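Local coordinates for alpha-glucosidase (Pseudoalteromonas sp. K8, PDB 5HQA), which hydrolyses alpha-glucosidic linkages as a calcium-containing, chloride-activated glycoside hydrolase of family 97, here holding the inhibitor acarbose, at residues W280-K294 / Y334-S346. Numbering follows the deposited sequence.
Sequences WGSGDKHGATTKNTK and YDDFDIAALTKYS. With FMT (formic acid), chain J.
His286 and Asp336 meet almost in one plane: ND1 of His286 donates to the syn side of Asp336 OD2 at 2.8 Å, the bond essentially straight. Ring and carboxylate planes are 16° apart. Asp336 turns its carboxylate there by setting CG between its own backbone N and carbonyl carbon (chi1 56°); OD2 also takes a bond from a water held by Gly283 N. NE2 of His286 is hydrogen-bonded to Gly312 O, so the imidazole is gripped at both nitrogens, while the Tyr334 ring approaches it obliquely, planes at 77° and CD2 of Tyr334 3.5 Å from CE1 of His286. With an alanine here, Asp336 OD2 would probably keep the water but lose its N-H donor, Gly312 O would lose its partner, and a gap would open beside the Tyr334 ring. Next along, Thr290 N donates to Asp336 O (2.9 Å), and Thr290 OG1 accepts from Asp338 N, pinning the start of helix 290-303 to the residue that caps helix 339-349. These two helices belong to the (beta/alpha)8-type catalytic barrel; the axes of their segments 290-294 and 339-346 run nearly parallel, 10.4 Å apart at closest approach, and strand 307-310 lies between them in sequence, with Val310 touched by Ala288, Thr293 and Phe337. Phe337 turns its CE2 edge to Thr293 OG1, while Leu342 CD1 sits over one face of its ring. Leu342 CD2 packs 3.7 Å from Thr293 CG2. Farther along, the extended Lys294 chain lies across one face of Tyr345, CG of Lys294 4.0 Å from the ring centroid in a CH-pi contact, and the Tyr345 hydroxyl is hydrogen-bonded to Asp298. At the other end, Trp280 touches the bound acarbose unit and stacks on Trp317.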
ATOM      1  N   TRP A 280      16.684  -3.894  20.392  1.00 16.37           N
ATOM      2  CA  TRP A 280      16.759  -4.997  19.441  1.00 16.07           C
ATOM      3  C   TRP A 280      17.954  -5.886  19.745  1.00 19.80           C
ATOM      4  O   TRP A 280      17.865  -7.116  19.646  1.00 21.31           O
ATOM      5  CB  TRP A 280      16.866  -4.468  18.013  1.00 13.91           C
ATOM      6  CG  TRP A 280      15.585  -3.986  17.365  1.00 15.76           C
ATOM      7  CD1 TRP A 280      14.664  -4.745  16.701  1.00 15.11           C
ATOM      8  CD2 TRP A 280      15.128  -2.631  17.273  1.00 16.18           C
ATOM      9  NE1 TRP A 280      13.649  -3.948  16.216  1.00 14.77           N
ATOM     10  CE2 TRP A 280      13.909  -2.647  16.554  1.00 15.77           C
ATOM     11  CE3 TRP A 280      15.623  -1.405  17.738  1.00 17.09           C
ATOM     12  CZ2 TRP A 280      13.178  -1.482  16.282  1.00 16.42           C
ATOM     13  CZ3 TRP A 280      14.898  -0.245  17.468  1.00 18.99           C
ATOM     14  CH2 TRP A 280      13.685  -0.295  16.752  1.00 16.13           C
ATOM     15  N   GLY A 281      19.088  -5.275  20.100  1.00 17.71           N
ATOM     16  CA  GLY A 281      20.284  -6.027  20.405  1.00 17.81           C
ATOM     17  C   GLY A 281      20.245  -6.614  21.797  1.00 21.54           C
ATOM     18  O   GLY A 281      19.369  -6.317  22.605  1.00 21.03           O
ATOM     19  N   SER A 282      21.228  -7.463  22.080  1.00 21.62           N
ATOM     20  CA  SER A 282      21.234  -8.207  23.329  1.00 23.54           C
ATOM     21  C   SER A 282      21.521  -7.283  24.511  1.00 24.12           C
ATOM     22  O   SER A 282      22.020  -6.165  24.354  1.00 24.10           O
ATOM     23  CB  SER A 282      22.272  -9.324  23.272  1.00 27.04           C
ATOM     24  OG  SER A 282      23.568  -8.776  23.141  1.00 29.36           O
ATOM     25  N   GLY A 283      21.195  -7.758  25.705  1.00 23.64           N
ATOM     26  CA  GLY A 283      21.475  -7.009  26.908  1.00 25.60           C
ATOM     27  C   GLY A 283      20.299  -7.032  27.852  1.00 26.10           C
ATOM     28  O   GLY A 283      19.316  -7.738  27.634  1.00 26.87           O
ATOM     29  N   ASP A 284      20.406  -6.220  28.909  1.00 26.86           N
ATOM     30  CA  ASP A 284      19.419  -6.216  29.985  1.00 28.17           C
ATOM     31  C   ASP A 284      18.032  -5.789  29.525  1.00 29.37           C
ATOM     32  O   ASP A 284      17.046  -6.093  30.206  1.00 29.93           O
ATOM     33  CB  ASP A 284      19.880  -5.289  31.115  1.00 32.79           C
ATOM     34  CG  ASP A 284      21.153  -5.770  31.780  1.00 39.65           C
ATOM     35  OD1 ASP A 284      21.440  -6.985  31.706  0.42 38.92           O
ATOM     36  OD2 ASP A 284      21.863  -4.933  32.382  0.49 41.52           O
ATOM     37  N   LYS A 285      17.924  -5.081  28.402  1.00 26.80           N
ATOM     38  CA  LYS A 285      16.636  -4.609  27.916  1.00 25.71           C
ATOM     39  C   LYS A 285      16.220  -5.295  26.619  1.00 22.92           C
ATOM     40  O   LYS A 285      15.313  -4.810  25.936  1.00 22.13           O
ATOM     41  CB  LYS A 285      16.674  -3.093  27.721  1.00 27.67           C
ATOM     42  CG  LYS A 285      16.839  -2.292  29.014  1.00 35.24           C
ATOM     43  CD  LYS A 285      17.091  -0.812  28.714  1.00 42.32           C
ATOM     44  CE  LYS A 285      16.071  -0.245  27.721  1.00 46.67           C
ATOM     45  NZ  LYS A 285      16.431   1.123  27.224  1.00 46.63           N
ATOM     46  N   HIS A 286      16.865  -6.409  26.267  1.00 20.61           N
ATOM     47  CA  HIS A 286      16.573  -7.088  25.009  1.00 19.12           C
ATOM     48  C   HIS A 286      15.096  -7.464  24.928  1.00 20.40           C
ATOM     49  O   HIS A 286      14.550  -8.088  25.842  1.00 22.28           O
ATOM     50  CB  HIS A 286      17.446  -8.336  24.882  1.00 18.83           C
ATOM     51  CG  HIS A 286      17.385  -8.973  23.527  1.00 19.51           C
ATOM     52  ND1 HIS A 286      17.566 -10.326  23.331  1.00 19.92           N
ATOM     53  CD2 HIS A 286      17.172  -8.439  22.301  1.00 19.26           C
ATOM     54  CE1 HIS A 286      17.465 -10.595  22.041  1.00 20.00           C
ATOM     55  NE2 HIS A 286      17.228  -9.468  21.394  1.00 19.05           N
ATOM     56  N   GLY A 287      14.439  -7.074  23.835  1.00 17.59           N
ATOM     57  CA  GLY A 287      13.022  -7.383  23.704  1.00 17.43           C
ATOM     58  C   GLY A 287      12.762  -8.857  23.434  1.00 20.42           C
ATOM     59  O   GLY A 287      11.894  -9.475  24.059  1.00 20.30           O
ATOM     60  N   ALA A 288      13.527  -9.446  22.508  1.00 19.23           N
ATOM     61  CA  ALA A 288      13.238 -10.775  21.960  1.00 19.40           C
ATOM     62  C   ALA A 288      13.832 -11.862  22.853  1.00 21.58           C
ATOM     63  O   ALA A 288      14.858 -12.470  22.549  1.00 23.04           O
ATOM     64  CB  ALA A 288      13.778 -10.881  20.538  1.00 16.12           C
ATOM     65  N   THR A 289      13.164 -12.122  23.969  1.00 19.36           N
ATOM     66  CA  THR A 289      13.528 -13.231  24.834  1.00 18.84           C
ATOM     67  C   THR A 289      12.407 -14.258  24.857  1.00 22.15           C
ATOM     68  O   THR A 289      11.248 -13.955  24.558  1.00 20.78           O
ATOM     69  CB  THR A 289      13.809 -12.765  26.263  1.00 24.17           C
ATOM     70  OG1 THR A 289      12.575 -12.395  26.894  1.00 22.65           O
ATOM     71  CG2 THR A 289      14.749 -11.584  26.256  1.00 23.98           C
ATOM     72  N   THR A 290      12.771 -15.486  25.230  1.00 20.45           N
ATOM     73  CA  THR A 290      11.775 -16.540  25.390  1.00 22.31           C
ATOM     74  C   THR A 290      10.677 -16.109  26.357  1.00 22.63           C
ATOM     75  O   THR A 290       9.482 -16.228  26.060  1.00 21.30           O
ATOM     76  CB  THR A 290      12.460 -17.820  25.878  1.00 24.42           C
ATOM     77  OG1 THR A 290      13.516 -18.169  24.973  1.00 24.62           O
ATOM     78  CG2 THR A 290      11.466 -18.965  25.952  1.00 23.96           C
ATOM     79  N   LYS A 291      11.076 -15.577  27.513  1.00 22.52           N
ATOM     80  CA  LYS A 291      10.113 -15.158  28.526  1.00 24.25           C
ATOM     81  C   LYS A 291       9.175 -14.082  27.990  1.00 23.67           C
ATOM     82  O   LYS A 291       7.953 -14.160  28.171  1.00 20.87           O
ATOM     83  CB  LYS A 291      10.864 -14.655  29.758  1.00 27.32           C
ATOM     84  CG  LYS A 291       9.996 -14.047  30.843  1.00 33.62           C
ATOM     85  CD  LYS A 291      10.856 -13.690  32.061  1.00 43.20           C
ATOM     86  CE  LYS A 291      10.025 -13.173  33.227  1.00 51.48           C
ATOM     87  NZ  LYS A 291       9.401 -11.847  32.928  1.00 58.11           N
ATOM     88  N   ASN A 292       9.730 -13.052  27.341  0.56 19.19           N
ATOM     89  CA  ASN A 292       8.887 -11.987  26.810  0.56 18.82           C
ATOM     90  C   ASN A 292       7.951 -12.516  25.733  0.56 18.59           C
ATOM     91  O   ASN A 292       6.768 -12.159  25.697  0.56 18.68           O
ATOM     92  CB  ASN A 292       9.743 -10.844  26.253  0.56 19.35           C
ATOM     93  CG  ASN A 292      10.317  -9.951  27.341  0.56 21.39           C
ATOM     94  OD1 ASN A 292       9.832  -9.937  28.472  0.56 24.30           O
ATOM     95  ND2 ASN A 292      11.350  -9.188  26.994  0.56 21.52           N
ATOM     96  N   THR A 293       8.463 -13.371  24.846  1.00 18.42           N
ATOM     97  CA  THR A 293       7.630 -13.879  23.762  1.00 19.24           C
ATOM     98  C   THR A 293       6.474 -14.707  24.309  1.00 18.96           C
ATOM     99  O   THR A 293       5.335 -14.576  23.842  1.00 20.67           O
ATOM    100  CB  THR A 293       8.474 -14.695  22.782  1.00 19.40           C
ATOM    101  OG1 THR A 293       9.515 -13.866  22.246  1.00 18.84           O
ATOM    102  CG2 THR A 293       7.619 -15.207  21.638  1.00 17.43           C
ATOM    103  N   LYS A 294       6.740 -15.541  25.319  1.00 19.00           N
ATOM    104  CA  LYS A 294       5.669 -16.329  25.924  1.00 19.56           C
ATOM    105  C   LYS A 294       4.630 -15.435  26.583  1.00 20.81           C
ATOM    106  O   LYS A 294       3.430 -15.733  26.551  1.00 21.54           O
ATOM    107  CB  LYS A 294       6.244 -17.309  26.946  1.00 23.01           C
ATOM    108  CG  LYS A 294       6.999 -18.483  26.341  1.00 25.54           C
ATOM    109  CD  LYS A 294       7.436 -19.470  27.421  1.00 30.68           C
ATOM    110  CE  LYS A 294       7.972 -20.753  26.799  1.00 39.33           C
ATOM    111  NZ  LYS A 294       8.393 -21.772  27.813  1.00 43.23           N
ATOM    112  N   TYR A 334      19.628 -15.318  18.915  1.00 20.75           N
ATOM    113  CA  TYR A 334      20.343 -15.028  20.148  1.00 20.45           C
ATOM    114  C   TYR A 334      20.142 -16.162  21.152  1.00 23.46           C
ATOM    115  O   TYR A 334      19.162 -16.916  21.100  1.00 23.86           O
ATOM    116  CB  TYR A 334      19.853 -13.717  20.761  1.00 20.26           C
ATOM    117  CG  TYR A 334      20.333 -12.443  20.092  1.00 18.34           C
ATOM    118  CD1 TYR A 334      21.654 -12.040  20.197  1.00 21.40           C
ATOM    119  CD2 TYR A 334      19.451 -11.620  19.399  1.00 17.52           C
ATOM    120  CE1 TYR A 334      22.099 -10.861  19.607  1.00 21.20           C
ATOM    121  CE2 TYR A 334      19.882 -10.437  18.804  1.00 18.21           C
ATOM    122  CZ  TYR A 334      21.214 -10.063  18.914  1.00 20.34           C
ATOM    123  OH  TYR A 334      21.669  -8.891  18.335  1.00 21.34           O
ATOM    124  N   ASP A 335      21.073 -16.257  22.105  1.00 23.37           N
ATOM    125  CA  ASP A 335      21.001 -17.316  23.108  1.00 26.37           C
ATOM    126  C   ASP A 335      19.785 -17.201  24.017  1.00 26.44           C
ATOM    127  O   ASP A 335      19.408 -18.198  24.644  1.00 27.87           O
ATOM    128  CB  ASP A 335      22.260 -17.321  23.969  1.00 30.92           C
ATOM    129  CG  ASP A 335      23.472 -17.779  23.205  1.00 41.00           C
ATOM    130  OD1 ASP A 335      23.291 -18.354  22.104  1.00 40.73           O
ATOM    131  OD2 ASP A 335      24.601 -17.572  23.707  1.00 48.59           O
ATOM    132  N   ASP A 336      19.172 -16.023  24.131  1.00 22.19           N
ATOM    133  CA  ASP A 336      18.021 -15.875  25.008  1.00 22.72           C
ATOM    134  C   ASP A 336      16.705 -16.016  24.260  1.00 24.03           C
ATOM    135  O   ASP A 336      15.645 -15.744  24.833  1.00 25.51           O
ATOM    136  CB  ASP A 336      18.082 -14.543  25.770  1.00 24.53           C
ATOM    137  CG  ASP A 336      18.197 -13.334  24.853  1.00 27.18           C
ATOM    138  OD1 ASP A 336      18.384 -13.512  23.629  1.00 26.12           O
ATOM    139  OD2 ASP A 336      18.105 -12.198  25.370  1.00 24.91           O
ATOM    140  N   PHE A 337      16.746 -16.467  23.007  1.00 22.68           N
ATOM    141  CA  PHE A 337      15.550 -16.686  22.198  1.00 19.82           C
ATOM    142  C   PHE A 337      15.535 -18.156  21.782  1.00 23.36           C
ATOM    143  O   PHE A 337      16.246 -18.551  20.853  1.00 25.47           O
ATOM    144  CB  PHE A 337      15.536 -15.756  20.990  1.00 18.86           C
ATOM    145  CG  PHE A 337      14.239 -15.759  20.237  1.00 21.20           C
ATOM    146  CD1 PHE A 337      14.093 -16.506  19.085  1.00 21.36           C
ATOM    147  CD2 PHE A 337      13.164 -15.011  20.686  1.00 20.85           C
ATOM    148  CE1 PHE A 337      12.892 -16.501  18.386  1.00 20.39           C
ATOM    149  CE2 PHE A 337      11.965 -14.998  19.990  1.00 19.11           C
ATOM    150  CZ  PHE A 337      11.830 -15.744  18.841  1.00 19.45           C
ATOM    151  N   ASP A 338      14.719 -18.961  22.461  1.00 21.81           N
ATOM    152  CA  ASP A 338      14.695 -20.418  22.287  1.00 24.58           C
ATOM    153  C   ASP A 338      13.594 -20.752  21.284  1.00 25.35           C
ATOM    154  O   ASP A 338      12.430 -20.917  21.655  1.00 24.49           O
ATOM    155  CB  ASP A 338      14.467 -21.092  23.640  1.00 24.57           C
ATOM    156  CG  ASP A 338      14.579 -22.608  23.585  1.00 29.72           C
ATOM    157  OD1 ASP A 338      14.447 -23.203  22.496  1.00 30.09           O
ATOM    158  OD2 ASP A 338      14.780 -23.210  24.659  1.00 32.43           O
ATOM    159  N   ILE A 339      13.966 -20.900  20.011  0.62 26.76           N
ATOM    160  CA  ILE A 339      12.936 -20.995  18.978  0.62 25.81           C
ATOM    161  C   ILE A 339      12.228 -22.352  19.016  0.62 26.69           C
ATOM    162  O   ILE A 339      11.056 -22.454  18.635  0.62 27.10           O
ATOM    163  CB  ILE A 339      13.534 -20.676  17.589  0.62 25.19           C
ATOM    164  CG1 ILE A 339      12.415 -20.307  16.603  0.62 25.09           C
ATOM    165  CG2 ILE A 339      14.369 -21.836  17.062  0.62 24.20           C
ATOM    166  CD1 ILE A 339      12.891 -19.736  15.270  0.62 24.49           C
ATOM    167  N   ALA A 340      12.903 -23.406  19.489  1.00 26.28           N
ATOM    168  CA  ALA A 340      12.241 -24.698  19.633  1.00 28.57           C
ATOM    169  C   ALA A 340      11.217 -24.665  20.755  1.00 30.20           C
ATOM    170  O   ALA A 340      10.110 -25.197  20.610  1.00 33.15           O
ATOM    171  CB  ALA A 340      13.273 -25.792  19.881  1.00 29.81           C
ATOM    172  N   ALA A 341      11.565 -24.031  21.878  1.00 26.51           N
ATOM    173  CA  ALA A 341      10.610 -23.866  22.966  1.00 26.71           C
ATOM    174  C   ALA A 341       9.411 -23.034  22.523  1.00 27.10           C
ATOM    175  O   ALA A 341       8.263 -23.364  22.842  1.00 29.47           O
ATOM    176  CB  ALA A 341      11.297 -23.222  24.168  1.00 24.64           C
ATOM    177  N   LEU A 342       9.657 -21.957  21.775  1.00 26.12           N
ATOM    178  CA  LEU A 342       8.557 -21.108  21.332  1.00 22.98           C
ATOM    179  C   LEU A 342       7.714 -21.794  20.263  1.00 23.79           C
ATOM    180  O   LEU A 342       6.505 -21.541  20.169  1.00 22.71           O
ATOM    181  CB  LEU A 342       9.109 -19.774  20.835  1.00 21.17           C
ATOM    182  CG  LEU A 342       9.779 -18.974  21.951  1.00 23.55           C
ATOM    183  CD1 LEU A 342      10.579 -17.810  21.384  1.00 22.48           C
ATOM    184  CD2 LEU A 342       8.735 -18.471  22.933  1.00 23.56           C
ATOM    185  N   THR A 343       8.329 -22.660  19.452  1.00 24.08           N
ATOM    186  CA  THR A 343       7.564 -23.480  18.517  1.00 26.09           C
ATOM    187  C   THR A 343       6.576 -24.369  19.263  1.00 26.13           C
ATOM    188  O   THR A 343       5.402 -24.465  18.887  1.00 26.93           O
ATOM    189  CB  THR A 343       8.511 -24.329  17.665  1.00 28.25           C
ATOM    190  OG1 THR A 343       9.337 -23.468  16.876  1.00 26.80           O
ATOM    191  CG2 THR A 343       7.727 -25.255  16.743  1.00 28.19           C
ATOM    192  N   LYS A 344       7.041 -25.031  20.329  1.00 26.02           N
ATOM    193  CA  LYS A 344       6.136 -25.836  21.144  1.00 29.33           C
ATOM    194  C   LYS A 344       5.068 -24.966  21.787  1.00 28.31           C
ATOM    195  O   LYS A 344       3.892 -25.344  21.834  1.00 28.14           O
ATOM    196  CB  LYS A 344       6.909 -26.592  22.227  1.00 36.60           C
ATOM    197  CG  LYS A 344       7.980 -27.523  21.702  1.00 45.96           C
ATOM    198  CD  LYS A 344       8.661 -28.274  22.842  0.94 52.01           C
ATOM    199  CE  LYS A 344       8.046 -29.642  23.044  0.96 56.98           C
ATOM    200  NZ  LYS A 344       8.330 -30.525  21.877  0.74 58.75           N
ATOM    201  N   TYR A 345       5.461 -23.797  22.292  1.00 26.49           N
ATOM    202  CA  TYR A 345       4.490 -22.920  22.932  1.00 27.58           C
ATOM    203  C   TYR A 345       3.456 -22.407  21.934  1.00 28.32           C
ATOM    204  O   TYR A 345       2.295 -22.196  22.307  1.00 28.05           O
ATOM    205  CB  TYR A 345       5.211 -21.762  23.624  1.00 27.57           C
ATOM    206  CG  TYR A 345       4.467 -21.234  24.828  1.00 29.93           C
ATOM    207  CD1 TYR A 345       4.267 -22.035  25.949  1.00 32.84           C
ATOM    208  CD2 TYR A 345       3.961 -19.941  24.845  1.00 28.58           C
ATOM    209  CE1 TYR A 345       3.587 -21.562  27.054  1.00 31.83           C
ATOM    210  CE2 TYR A 345       3.282 -19.458  25.950  1.00 27.75           C
ATOM    211  CZ  TYR A 345       3.099 -20.272  27.051  1.00 30.29           C
ATOM    212  OH  TYR A 345       2.419 -19.793  28.148  1.00 29.53           O
ATOM    213  N   SER A 346       3.856 -22.206  20.671  0.55 27.02           N
ATOM    214  CA  SER A 346       2.905 -21.795  19.640  0.55 27.29           C
ATOM    215  C   SER A 346       1.812 -22.836  19.458  0.55 29.68           C
ATOM    216  O   SER A 346       0.631 -22.493  19.324  0.55 29.84           O
ATOM    217  CB  SER A 346       3.631 -21.545  18.313  0.55 26.24           C
ATOM    218  OG  SER A 346       3.913 -22.759  17.620  0.55 27.06           O
TER
HETATM  219  C   FMT J 709      19.119  -2.095  19.545  1.00 39.92           C
HETATM  220  O1  FMT J 709      18.278  -1.462  20.183  1.00 33.88           O
HETATM  221  O2  FMT J 709      20.113  -2.645  20.029  1.00 46.53           O
HETATM  222  O   HOH W   1      20.474 -10.445  25.786  1.00 29.48           O
HETATM  223  O   HOH W   2       7.851 -24.306  25.467  1.00 31.58           O